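Local coordinates for protein nitroalkane oxidase (Podospora anserina, PDB 3MKH) that oxidises nitroalkanes to aldehydes or ketones with release of nitrite, using FAD and molecular oxygen and forming hydrogen peroxide, at residues L132-P137 with C186-D191; F151-R156 with G166-A171; V206-V211 with N254-A259. One frame throughout, in Å; residues are numbered along the deposited sequence.

How the interactions relate
All three contacts belong to the beta domain that lies between the helical regions of this acyl-CoA dehydrogenase fold. Following the chain, strand 130-133 meets strand 184-191 in interaction 1, which closes a loop of 48 residues. Interaction 2 is nested inside that loop: it joins the two arms of the hairpin 154-158 and 161-168 beside its open end, closing a short loop of nine residues. The chain then runs on from 184-191 to 206-212, where interaction 3 closes a second loop in series with the first. Strand 184-191 is common ground, pairing with 130-133, 154-158 and 206-212. Interactions 1 and 2 both reach FAD, whereas interaction 3 builds the sheet outward from it.

Interaction 1 (L132-P137 with C186-D191). With FAD (flavin-adenine dinucleotide), chain E; SO4 (sulfate ion), chain G.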
loop_
_atom_site.group_PDB
_atom_site.type_symbol
_atom_site.label_atom_id
_atom_site.label_comp_id
_atom_site.label_asym_id
_atom_site.label_seq_id
_atom_site.Cartn_x
_atom_site.Cartn_y
_atom_site.Cartn_z
ATOM N N LEU A 132 -24.106 24.617 5.746
ATOM C CA LEU A 132 -23.305 24.668 6.968
ATOM C C LEU A 132 -22.032 25.424 6.604
ATOM O O LEU A 132 -21.175 24.937 5.842
ATOM C CB LEU A 132 -23.013 23.259 7.503
ATOM C CG LEU A 132 -22.036 23.073 8.682
ATOM C CD1 LEU A 132 -22.157 24.162 9.715
ATOM C CD2 LEU A 132 -22.243 21.714 9.335
ATOM N N VAL A 133 -21.949 26.652 7.091
ATOM C CA VAL A 133 -20.940 27.584 6.620
ATOM C C VAL A 133 -19.824 27.640 7.648
ATOM O O VAL A 133 -19.835 28.460 8.566
ATOM C CB VAL A 133 -21.525 28.970 6.372
ATOM C CG1 VAL A 133 -20.485 29.874 5.698
ATOM C CG2 VAL A 133 -22.783 28.861 5.510
ATOM N N PHE A 134 -18.871 26.730 7.469
ATOM C CA PHE A 134 -17.801 26.473 8.413
ATOM C C PHE A 134 -16.461 26.888 7.810
ATOM O O PHE A 134 -15.718 27.679 8.399
ATOM C CB PHE A 134 -17.784 24.971 8.704
ATOM C CG PHE A 134 -16.800 24.552 9.765
ATOM C CD1 PHE A 134 -15.502 24.212 9.429
ATOM C CD2 PHE A 134 -17.185 24.454 11.094
ATOM C CE1 PHE A 134 -14.597 23.809 10.407
ATOM C CE2 PHE A 134 -16.286 24.049 12.068
ATOM C CZ PHE A 134 -14.997 23.731 11.726
ATOM N N SER A 135 -16.159 26.342 6.632
ATOM C CA SER A 135 -14.834 26.477 6.034
ATOM C C SER A 135 -14.486 27.892 5.575
ATOM O O SER A 135 -15.368 28.694 5.245
ATOM C CB SER A 135 -14.669 25.494 4.870
ATOM O OG SER A 135 -14.793 24.157 5.326
ATOM N N GLU A 136 -13.184 28.165 5.526
ATOM C CA GLU A 136 -12.647 29.497 5.269
ATOM C C GLU A 136 -11.424 29.394 4.347
ATOM O O GLU A 136 -10.719 28.381 4.350
ATOM C CB GLU A 136 -12.257 30.178 6.597
ATOM C CG GLU A 136 -13.445 30.462 7.496
ATOM C CD GLU A 136 -13.098 31.227 8.778
ATOM O OE1 GLU A 136 -11.911 31.304 9.172
ATOM O OE2 GLU A 136 -14.044 31.735 9.405
ATOM N N PRO A 137 -11.159 30.450 3.557
ATOM C CA PRO A 137 -10.069 30.406 2.573
ATOM C C PRO A 137 -8.707 30.053 3.185
ATOM O O PRO A 137 -7.908 29.329 2.562
ATOM C CB PRO A 137 -10.003 31.840 2.031
ATOM C CG PRO A 137 -11.165 32.548 2.568
ATOM C CD PRO A 137 -11.786 31.777 3.663
ATOM N N CYS A 186 -26.100 28.154 8.391
ATOM C CA CYS A 186 -25.602 28.037 9.764
ATOM C C CYS A 186 -24.144 28.491 9.782
ATOM O O CYS A 186 -23.258 27.753 9.346
ATOM C CB CYS A 186 -25.703 26.597 10.264
ATOM S SG CYS A 186 -27.415 26.059 10.536
ATOM N N VAL A 187 -23.900 29.707 10.271
ATOM C CA VAL A 187 -22.570 30.298 10.162
ATOM C C VAL A 187 -21.793 30.049 11.433
ATOM O O VAL A 187 -22.178 30.493 12.529
ATOM C CB VAL A 187 -22.620 31.796 9.840
ATOM C CG1 VAL A 187 -21.191 32.375 9.692
ATOM C CG2 VAL A 187 -23.414 32.015 8.565
ATOM N N VAL A 188 -20.711 29.302 11.283
ATOM C CA VAL A 188 -19.836 29.022 12.393
ATOM C C VAL A 188 -18.822 30.143 12.481
ATOM O O VAL A 188 -18.112 30.455 11.512
ATOM C CB VAL A 188 -19.132 27.678 12.219
ATOM C CG1 VAL A 188 -18.288 27.340 13.465
ATOM C CG2 VAL A 188 -20.175 26.593 11.968
ATOM N N CYS A 189 -18.763 30.767 13.648
ATOM C CA CYS A 189 -17.904 31.921 13.809
ATOM C C CYS A 189 -17.397 32.037 15.240
ATOM O O CYS A 189 -17.806 31.269 16.126
ATOM C CB CYS A 189 -18.667 33.183 13.405
ATOM S SG CYS A 189 -20.278 33.337 14.211
ATOM N N ARG A 190 -16.503 32.994 15.474
ATOM C CA ARG A 190 -16.065 33.244 16.841
ATOM C C ARG A 190 -16.550 34.592 17.397
ATOM O O ARG A 190 -16.512 35.631 16.715
ATOM C CB ARG A 190 -14.553 33.070 16.986
ATOM C CG ARG A 190 -13.742 34.183 16.435
ATOM C CD ARG A 190 -12.267 33.984 16.709
ATOM N NE ARG A 190 -11.508 34.782 15.759
ATOM C CZ ARG A 190 -11.222 36.064 15.937
ATOM N NH1 ARG A 190 -11.618 36.675 17.045
ATOM N NH2 ARG A 190 -10.543 36.732 15.015
ATOM N N ASP A 191 -17.021 34.551 18.641
ATOM C CA ASP A 191 -17.498 35.735 19.337
ATOM C C ASP A 191 -16.306 36.643 19.599
ATOM O O ASP A 191 -15.321 36.231 20.208
ATOM C CB ASP A 191 -18.141 35.311 20.658
ATOM C CG ASP A 191 -18.616 36.490 21.498
ATOM O OD1 ASP A 191 -18.722 37.614 20.965
ATOM O OD2 ASP A 191 -18.892 36.280 22.700
HETATM P PA FAD E . -7.351 22.705 6.055
HETATM O O1A FAD E . -7.346 23.611 7.202
HETATM O O2A FAD E . -7.542 23.256 4.712
HETATM O O5B FAD E . -5.985 21.858 6.081
HETATM C C5B FAD E . -5.311 21.514 4.872
HETATM C C4B FAD E . -4.212 20.456 5.081
HETATM O O4B FAD E . -3.196 20.997 5.936
HETATM C C3B FAD E . -4.746 19.224 5.808
HETATM O O3B FAD E . -5.222 18.268 4.860
HETATM C C2B FAD E . -3.504 18.688 6.495
HETATM O O2B FAD E . -2.771 17.856 5.603
HETATM C C1B FAD E . -2.700 19.950 6.809
HETATM N N9A FAD E . -2.933 20.318 8.233
HETATM C C8A FAD E . -3.488 21.443 8.672
HETATM N N7A FAD E . -3.544 21.429 9.998
HETATM C C5A FAD E . -3.016 20.283 10.411
HETATM C C6A FAD E . -2.800 19.720 11.660
HETATM N N6A FAD E . -3.156 20.365 12.764
HETATM N N1A FAD E . -2.223 18.516 11.736
HETATM C C2A FAD E . -1.864 17.868 10.643
HETATM N N3A FAD E . -2.055 18.377 9.437
HETATM C C4A FAD E . -2.627 19.576 9.289
HETATM N N1 FAD E . -17.170 23.246 4.017
HETATM C C2 FAD E . -18.249 23.703 4.763
HETATM O O2 FAD E . -18.054 24.458 5.704
HETATM N N3 FAD E . -19.542 23.298 4.444
HETATM C C4 FAD E . -19.769 22.440 3.371
HETATM O O4 FAD E . -20.915 22.093 3.095
HETATM C C4X FAD E . -18.690 21.985 2.624
HETATM N N5 FAD E . -18.880 21.118 1.545
HETATM C C5X FAD E . -17.850 20.954 0.613
HETATM C C6 FAD E . -18.096 20.387 -0.633
HETATM C C7 FAD E . -17.061 20.236 -1.549
HETATM C C7M FAD E . -17.320 19.620 -2.921
HETATM C C8 FAD E . -15.780 20.652 -1.214
HETATM C C8M FAD E . -14.633 20.492 -2.212
HETATM C C9 FAD E . -15.535 21.209 0.032
HETATM C C9A FAD E . -16.568 21.363 0.944
HETATM N N10 FAD E . -16.325 21.930 2.195
HETATM C C10 FAD E . -17.398 22.388 2.949
HETATM C "C1'" FAD E . -14.947 22.034 2.733
HETATM C "C2'" FAD E . -14.545 20.748 3.458
HETATM O "O2'" FAD E . -15.388 20.542 4.586
HETATM C "C3'" FAD E . -13.072 20.744 3.899
HETATM O "O3'" FAD E . -12.749 19.439 4.359
HETATM C "C4'" FAD E . -12.758 21.740 5.025
HETATM O "O4'" FAD E . -12.590 23.047 4.494
HETATM C "C5'" FAD E . -11.472 21.334 5.754
HETATM O "O5'" FAD E . -10.385 21.175 4.841
HETATM P P FAD E . -9.024 20.487 5.303
HETATM O O1P FAD E . -9.358 19.277 6.063
HETATM O O2P FAD E . -8.135 20.370 4.147
HETATM O O3P FAD E . -8.458 21.577 6.351
HETATM S S SO4 G . -10.624 40.521 16.354
HETATM O O1 SO4 G . -9.488 41.120 15.654
HETATM O O2 SO4 G . -11.629 40.123 15.369
HETATM O O3 SO4 G . -10.158 39.345 17.084
HETATM O O4 SO4 G . -11.209 41.506 17.268
#
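FAD O2 is gripped by two successive backbone N-H groups: Phe134 N, whose residue packs on Val188 across the contact, at 3.0 Å, and Ser135 N at 2.8 Å. The same segment also holds N3 and N1 of the flavin. FAD N3 donates to Leu132 O at 2.7 Å, and Ser135 OG donates to FAD N1 at 2.9 Å while accepting from the ribityl hydroxyl O4'.

Behind this edge the chain is fixed by parallel pairing. Val133 N bonds to Cys186 O at 2.8 Å, and Val188 N bonds to Val133 O at 3.0 Å with a nearly straight N-H angle of 169°. Val133 thus uses both its N-H and its carbonyl on the neighbouring strand, while the carbonyl before it and the N-H after it serve the flavin.

Val188 CG2 touches two side chains of the other segment: Leu132 CD1 at 3.9 Å and, at the ring edge, Phe134 CD2 at 3.8 Å. Phe134 CG stands opposite its own backbone N (chi1 -175°), which carries the ring to Val188; Phe151 and Phe270 add edge-to-face contacts.

The donors at N1 and O2 would be expected to draw electron density toward this end of the isoalloxazine and so to stabilise negative charge there when the flavin is reduced; the parallel bonds of Val133 to Cys186 and Val188 hold the residue just before these donors.

Interaction 2 (F151-R156 with G166-A171). With FAD (flavin-adenine dinucleotide), chain E; SO4 (sulfate ion), chain G.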
loop_
_atom_site.group_PDB
_atom_site.type_symbol
_atom_site.label_atom_id
_atom_site.label_comp_id
_atom_site.label_asym_id
_atom_site.label_seq_id
_atom_site.Cartn_x
_atom_site.Cartn_y
_atom_site.Cartn_z
ATOM N N PHE A 151 -10.949 31.251 13.966
ATOM C CA PHE A 151 -11.797 31.588 12.818
ATOM C C PHE A 151 -11.601 33.037 12.378
ATOM O O PHE A 151 -11.503 33.931 13.204
ATOM C CB PHE A 151 -13.277 31.398 13.163
ATOM C CG PHE A 151 -13.732 29.968 13.152
ATOM C CD1 PHE A 151 -13.803 29.256 11.958
ATOM C CD2 PHE A 151 -14.117 29.344 14.332
ATOM C CE1 PHE A 151 -14.233 27.937 11.957
ATOM C CE2 PHE A 151 -14.553 28.051 14.341
ATOM C CZ PHE A 151 -14.610 27.334 13.149
ATOM N N GLN A 152 -11.563 33.270 11.075
ATOM C CA GLN A 152 -11.472 34.628 10.573
ATOM C C GLN A 152 -12.841 35.278 10.643
ATOM O O GLN A 152 -12.950 36.494 10.729
ATOM C CB GLN A 152 -10.944 34.649 9.135
ATOM C CG GLN A 152 -10.705 36.063 8.558
ATOM C CD GLN A 152 -11.929 36.671 7.850
ATOM O OE1 GLN A 152 -12.792 35.955 7.343
ATOM N NE2 GLN A 152 -11.983 38.006 7.796
ATOM N N THR A 153 -13.894 34.469 10.596
ATOM C CA THR A 153 -15.247 35.001 10.648
ATOM C C THR A 153 -15.629 35.261 12.111
ATOM O O THR A 153 -15.537 34.374 12.964
ATOM C CB THR A 153 -16.274 34.052 9.975
ATOM O OG1 THR A 153 -15.940 33.888 8.585
ATOM C CG2 THR A 153 -17.687 34.617 10.082
ATOM N N THR A 154 -16.053 36.485 12.392
ATOM C CA THR A 154 -16.331 36.891 13.762
ATOM C C THR A 154 -17.740 37.401 13.898
ATOM O O THR A 154 -18.377 37.781 12.912
ATOM C CB THR A 154 -15.400 38.031 14.216
ATOM O OG1 THR A 154 -15.576 39.148 13.343
ATOM C CG2 THR A 154 -13.957 37.599 14.184
ATOM N N ALA A 155 -18.222 37.402 15.138
ATOM C CA ALA A 155 -19.509 37.972 15.471
ATOM C C ALA A 155 -19.345 38.801 16.750
ATOM O O ALA A 155 -18.583 38.429 17.635
ATOM C CB ALA A 155 -20.560 36.875 15.646
ATOM N N ARG A 156 -20.029 39.940 16.811
ATOM C CA ARG A 156 -19.987 40.827 17.974
ATOM C C ARG A 156 -21.395 41.303 18.296
ATOM O O ARG A 156 -22.137 41.719 17.399
ATOM C CB ARG A 156 -19.115 42.050 17.678
ATOM C CG ARG A 156 -17.652 41.745 17.464
ATOM C CD ARG A 156 -16.933 42.950 16.865
ATOM N NE ARG A 156 -15.544 42.650 16.509
ATOM C CZ ARG A 156 -15.172 42.043 15.381
ATOM N NH1 ARG A 156 -16.080 41.661 14.487
ATOM N NH2 ARG A 156 -13.890 41.810 15.147
ATOM N N GLY A 166 -16.858 38.289 7.873
ATOM C CA GLY A 166 -15.846 37.307 7.546
ATOM C C GLY A 166 -16.002 36.717 6.164
ATOM O O GLY A 166 -17.038 36.878 5.515
ATOM N N GLU A 167 -14.954 36.031 5.724
ATOM C CA GLU A 167 -14.965 35.320 4.468
ATOM C C GLU A 167 -15.048 33.824 4.694
ATOM O O GLU A 167 -14.421 33.280 5.600
ATOM C CB GLU A 167 -13.719 35.666 3.649
ATOM C CG GLU A 167 -13.686 37.121 3.278
ATOM C CD GLU A 167 -12.493 37.512 2.427
ATOM O OE1 GLU A 167 -11.652 36.640 2.094
ATOM O OE2 GLU A 167 -12.413 38.712 2.095
ATOM N N LYS A 168 -15.833 33.160 3.856
ATOM C CA LYS A 168 -15.999 31.725 3.947
ATOM C C LYS A 168 -15.713 31.159 2.572
ATOM O O LYS A 168 -15.817 31.865 1.579
ATOM C CB LYS A 168 -17.441 31.401 4.364
ATOM C CG LYS A 168 -17.768 31.812 5.811
ATOM C CD LYS A 168 -16.973 30.971 6.812
ATOM C CE LYS A 168 -17.488 31.136 8.272
ATOM N NZ LYS A 168 -16.588 30.356 9.198
ATOM N N MET A 169 -15.346 29.887 2.506
ATOM C CA MET A 169 -15.086 29.262 1.217
ATOM C C MET A 169 -15.419 27.789 1.347
ATOM O O MET A 169 -15.311 27.234 2.444
ATOM C CB MET A 169 -13.611 29.451 0.838
ATOM C CG MET A 169 -13.231 28.943 -0.562
ATOM S SD MET A 169 -11.513 29.397 -0.949
ATOM C CE MET A 169 -11.249 28.524 -2.498
ATOM N N TRP A 170 -15.865 27.192 0.244
ATOM C CA TRP A 170 -16.171 25.766 0.140
ATOM C C TRP A 170 -17.529 25.369 0.732
ATOM O O TRP A 170 -17.901 24.202 0.682
ATOM C CB TRP A 170 -15.076 24.894 0.773
ATOM C CG TRP A 170 -13.687 25.035 0.160
ATOM C CD1 TRP A 170 -12.593 25.613 0.746
ATOM C CD2 TRP A 170 -13.254 24.564 -1.121
ATOM N NE1 TRP A 170 -11.516 25.555 -0.106
ATOM C CE2 TRP A 170 -11.890 24.905 -1.252
ATOM C CE3 TRP A 170 -13.886 23.894 -2.177
ATOM C CZ2 TRP A 170 -11.149 24.602 -2.393
ATOM C CZ3 TRP A 170 -13.144 23.594 -3.313
ATOM C CH2 TRP A 170 -11.789 23.945 -3.408
ATOM N N ALA A 171 -18.258 26.320 1.302
ATOM C CA ALA A 171 -19.491 25.970 2.000
ATOM C C ALA A 171 -20.627 25.760 1.014
ATOM O O ALA A 171 -21.243 26.706 0.503
ATOM C CB ALA A 171 -19.843 27.007 3.045
HETATM P PA FAD E . -7.351 22.705 6.055
HETATM O O1A FAD E . -7.346 23.611 7.202
HETATM O O2A FAD E . -7.542 23.256 4.712
HETATM O O5B FAD E . -5.985 21.858 6.081
HETATM C C5B FAD E . -5.311 21.514 4.872
HETATM C C4B FAD E . -4.212 20.456 5.081
HETATM O O4B FAD E . -3.196 20.997 5.936
HETATM C C3B FAD E . -4.746 19.224 5.808
HETATM O O3B FAD E . -5.222 18.268 4.860
HETATM C C2B FAD E . -3.504 18.688 6.495
HETATM O O2B FAD E . -2.771 17.856 5.603
HETATM C C1B FAD E . -2.700 19.950 6.809
HETATM N N9A FAD E . -2.933 20.318 8.233
HETATM C C8A FAD E . -3.488 21.443 8.672
HETATM N N7A FAD E . -3.544 21.429 9.998
HETATM C C5A FAD E . -3.016 20.283 10.411
HETATM C C6A FAD E . -2.800 19.720 11.660
HETATM N N6A FAD E . -3.156 20.365 12.764
HETATM N N1A FAD E . -2.223 18.516 11.736
HETATM C C2A FAD E . -1.864 17.868 10.643
HETATM N N3A FAD E . -2.055 18.377 9.437
HETATM C C4A FAD E . -2.627 19.576 9.289
HETATM N N1 FAD E . -17.170 23.246 4.017
HETATM C C2 FAD E . -18.249 23.703 4.763
HETATM O O2 FAD E . -18.054 24.458 5.704
HETATM N N3 FAD E . -19.542 23.298 4.444
HETATM C C4 FAD E . -19.769 22.440 3.371
HETATM O O4 FAD E . -20.915 22.093 3.095
HETATM C C4X FAD E . -18.690 21.985 2.624
HETATM N N5 FAD E . -18.880 21.118 1.545
HETATM C C5X FAD E . -17.850 20.954 0.613
HETATM C C6 FAD E . -18.096 20.387 -0.633
HETATM C C7 FAD E . -17.061 20.236 -1.549
HETATM C C7M FAD E . -17.320 19.620 -2.921
HETATM C C8 FAD E . -15.780 20.652 -1.214
HETATM C C8M FAD E . -14.633 20.492 -2.212
HETATM C C9 FAD E . -15.535 21.209 0.032
HETATM C C9A FAD E . -16.568 21.363 0.944
HETATM N N10 FAD E . -16.325 21.930 2.195
HETATM C C10 FAD E . -17.398 22.388 2.949
HETATM C "C1'" FAD E . -14.947 22.034 2.733
HETATM C "C2'" FAD E . -14.545 20.748 3.458
HETATM O "O2'" FAD E . -15.388 20.542 4.586
HETATM C "C3'" FAD E . -13.072 20.744 3.899
HETATM O "O3'" FAD E . -12.749 19.439 4.359
HETATM C "C4'" FAD E . -12.758 21.740 5.025
HETATM O "O4'" FAD E . -12.590 23.047 4.494
HETATM C "C5'" FAD E . -11.472 21.334 5.754
HETATM O "O5'" FAD E . -10.385 21.175 4.841
HETATM P P FAD E . -9.024 20.487 5.303
HETATM O O1P FAD E . -9.358 19.277 6.063
HETATM O O2P FAD E . -8.135 20.370 4.147
HETATM O O3P FAD E . -8.458 21.577 6.351
HETATM S S SO4 G . -10.624 40.521 16.354
HETATM O O1 SO4 G . -9.488 41.120 15.654
HETATM O O2 SO4 G . -11.629 40.123 15.369
HETATM O O3 SO4 G . -10.158 39.345 17.084
HETATM O O4 SO4 G . -11.209 41.506 17.268
HETATM O O HOH W 1 -11.466 34.038 5.977
#
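Lys168 lays its aliphatic chain across Thr153 at about a right angle, with CE 3.2 Å from Thr153 OG1 and 3.6 Å from Thr153 CB. A bend at chi2 folds the lysine back against the other segment, where NZ also comes within 4.1 Å of Phe151 CD1. The hydroxyl and the ammonium are both satisfied nearby: Glu136 OE2 bonds to Thr153 OG1 and forms a salt bridge with Lys168 NZ, which also bonds to the carbonyls of Val188 and Phe134.

The direct polar link between the segments comes from Gln152. Its OE1 accepts Glu167 N at 2.7 Å along an almost straight N-H line (176°), with the donor in the carbonyl plane on a lone pair. A water donates to the same OE1 at 2.7 Å and to Glu167 O, closing a small bridge beside the bond. The Glu167 carboxylate forms a salt bridge with Arg244 and a hydrogen bond with His242.

A beta carbon on Gly166 would stand 2.3 Å from Thr153 OG1, and at this residue's backbone angles (phi 160°, psi 167°) it would also press on the preceding carbonyl O.

Beyond the contact the chain reaches the flavin, with Trp170 CB 3.5 Å from FAD C1'. A buried ammonium ringed by a carboxylate and two carbonyls probably stays protonated, tying the hairpin both to the loop that carries Phe134 and to strand 184-191.

Interaction 3 (V206-V211 with N254-A259); sequences VMIILV and NVLCPA
Ile208 O receives two backbone N-H groups at once, from Leu256 N at 2.9 Å and Cys257 N at 3.0 Å. The cysteine donor lies in the carbonyl plane on a lone pair, while the leucine donor is tilted 19° from that plane. Two successive residues facing one partner define a classic beta bulge, and the register accordingly shifts by one between the Ile208-Cys257 and Ile209-Val255 pairs. The return bond, Ile208 N to Cys257 O at 3.0 Å, completes the hydrogen-bonded pair on one side of the bulge; on the other, Leu210 N bonds to Asn254 O at 2.8 Å.

Packing follows from this antiparallel arrangement. On one face Ile208 CD1 meets Cys257 SG at 3.9 Å, and Ile208 CG2 touches Leu256 CD2 at 4.0 Å, the two side chains lying alongside and pointing the same way. Helix 90-109 packs on Leu256 with Pro105 and Ile106, and on Cys257 with Ala109.

Met207 reaches two places along the partner segment. Its CG presses on Ala259 CA at 3.4 Å, tighter than usual carbon contact, and a bend at the thioether (chi3 66°) brings CE to Val255 CG1 at 4.0 Å, beside Trp162. Replacing Met207 by an alanine would probably open a gap between Val255 and Ala259 and strip Trp162 of one of its neighbours.

The four bonds described are main-chain ones and the side chains that meet are mainly apolar, so the bulged edge is held by main-chain geometry and sealed against the helix by hydrocarbon and sulfur.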
loop_
_atom_site.group_PDB
_atom_site.type_symbol
_atom_site.label_atom_id
_atom_site.label_comp_id
_atom_site.label_asym_id
_atom_site.label_seq_id
_atom_site.Cartn_x
_atom_site.Cartn_y
_atom_site.Cartn_z
ATOM N N VAL A 206 -16.589 29.978 20.331
ATOM C CA VAL A 206 -17.224 29.523 19.087
ATOM C C VAL A 206 -18.743 29.459 19.172
ATOM O O VAL A 206 -19.305 28.931 20.147
ATOM C CB VAL A 206 -16.644 28.183 18.617
ATOM C CG1 VAL A 206 -17.333 27.732 17.314
ATOM C CG2 VAL A 206 -15.159 28.337 18.393
ATOM N N MET A 207 -19.392 30.032 18.162
ATOM C CA MET A 207 -20.843 30.109 18.073
ATOM C C MET A 207 -21.332 29.569 16.740
ATOM O O MET A 207 -20.564 29.452 15.794
ATOM C CB MET A 207 -21.313 31.565 18.141
ATOM C CG MET A 207 -20.787 32.407 19.280
ATOM S SD MET A 207 -21.295 34.131 19.085
ATOM C CE MET A 207 -23.063 34.006 19.279
ATOM N N ILE A 208 -22.624 29.275 16.663
ATOM C CA ILE A 208 -23.287 29.124 15.372
ATOM C C ILE A 208 -24.449 30.114 15.316
ATOM O O ILE A 208 -25.298 30.158 16.222
ATOM C CB ILE A 208 -23.804 27.692 15.141
ATOM C CG1 ILE A 208 -22.653 26.686 15.253
ATOM C CG2 ILE A 208 -24.509 27.587 13.770
ATOM C CD1 ILE A 208 -23.082 25.239 15.056
ATOM N N ILE A 209 -24.472 30.934 14.272
ATOM C CA ILE A 209 -25.539 31.927 14.112
ATOM C C ILE A 209 -26.206 31.718 12.773
ATOM O O ILE A 209 -25.524 31.588 11.755
ATOM C CB ILE A 209 -24.984 33.374 14.181
ATOM C CG1 ILE A 209 -24.147 33.549 15.451
ATOM C CG2 ILE A 209 -26.106 34.397 14.118
ATOM C CD1 ILE A 209 -23.690 34.971 15.689
ATOM N N LEU A 210 -27.536 31.678 12.776
ATOM C CA LEU A 210 -28.301 31.568 11.550
ATOM C C LEU A 210 -28.251 32.867 10.759
ATOM O O LEU A 210 -28.252 33.956 11.333
ATOM C CB LEU A 210 -29.758 31.176 11.840
ATOM C CG LEU A 210 -29.954 29.876 12.627
ATOM C CD1 LEU A 210 -31.449 29.535 12.801
ATOM C CD2 LEU A 210 -29.167 28.726 11.968
ATOM N N VAL A 211 -28.190 32.731 9.439
ATOM C CA VAL A 211 -28.325 33.856 8.521
ATOM C C VAL A 211 -29.242 33.438 7.371
ATOM O O VAL A 211 -28.930 32.509 6.616
ATOM C CB VAL A 211 -26.960 34.303 7.938
ATOM C CG1 VAL A 211 -27.157 35.415 6.895
ATOM C CG2 VAL A 211 -26.032 34.770 9.051
ATOM N N ASN A 254 -31.612 34.668 16.189
ATOM C CA ASN A 254 -30.815 33.984 15.160
ATOM C C ASN A 254 -29.672 33.148 15.728
ATOM O O ASN A 254 -29.094 32.310 15.023
ATOM C CB ASN A 254 -30.243 34.976 14.134
ATOM C CG ASN A 254 -31.221 35.317 13.020
ATOM O OD1 ASN A 254 -30.875 35.264 11.830
ATOM N ND2 ASN A 254 -32.424 35.697 13.387
ATOM N N VAL A 255 -29.303 33.397 16.983
ATOM C CA VAL A 255 -28.229 32.621 17.593
ATOM C C VAL A 255 -28.701 31.190 17.862
ATOM O O VAL A 255 -29.685 30.978 18.578
ATOM C CB VAL A 255 -27.727 33.246 18.898
ATOM C CG1 VAL A 255 -26.689 32.341 19.539
ATOM C CG2 VAL A 255 -27.153 34.641 18.645
ATOM N N LEU A 256 -28.012 30.216 17.266
ATOM C CA LEU A 256 -28.350 28.809 17.455
ATOM C C LEU A 256 -27.525 28.206 18.576
ATOM O O LEU A 256 -28.062 27.537 19.458
ATOM C CB LEU A 256 -28.141 28.003 16.163
ATOM C CG LEU A 256 -28.390 26.489 16.277
ATOM C CD1 LEU A 256 -29.872 26.186 16.473
ATOM C CD2 LEU A 256 -27.858 25.727 15.027
ATOM N N CYS A 257 -26.216 28.426 18.531
ATOM C CA CYS A 257 -25.335 28.019 19.620
ATOM C C CYS A 257 -24.586 29.218 20.135
ATOM O O CYS A 257 -23.802 29.821 19.400
ATOM C CB CYS A 257 -24.325 26.965 19.167
ATOM S SG CYS A 257 -25.107 25.540 18.384
ATOM N N PRO A 258 -24.824 29.570 21.407
ATOM C CA PRO A 258 -24.132 30.685 22.050
ATOM C C PRO A 258 -22.651 30.371 22.178
ATOM O O PRO A 258 -22.248 29.201 22.118
ATOM C CB PRO A 258 -24.770 30.742 23.452
ATOM C CG PRO A 258 -26.067 29.972 23.334
ATOM C CD PRO A 258 -25.788 28.911 22.313
ATOM N N ALA A 259 -21.849 31.406 22.388
ATOM C CA ALA A 259 -20.407 31.230 22.462
ATOM C C ALA A 259 -20.015 30.109 23.417
ATOM O O ALA A 259 -20.457 30.066 24.571
ATOM C CB ALA A 259 -19.729 32.545 22.845
#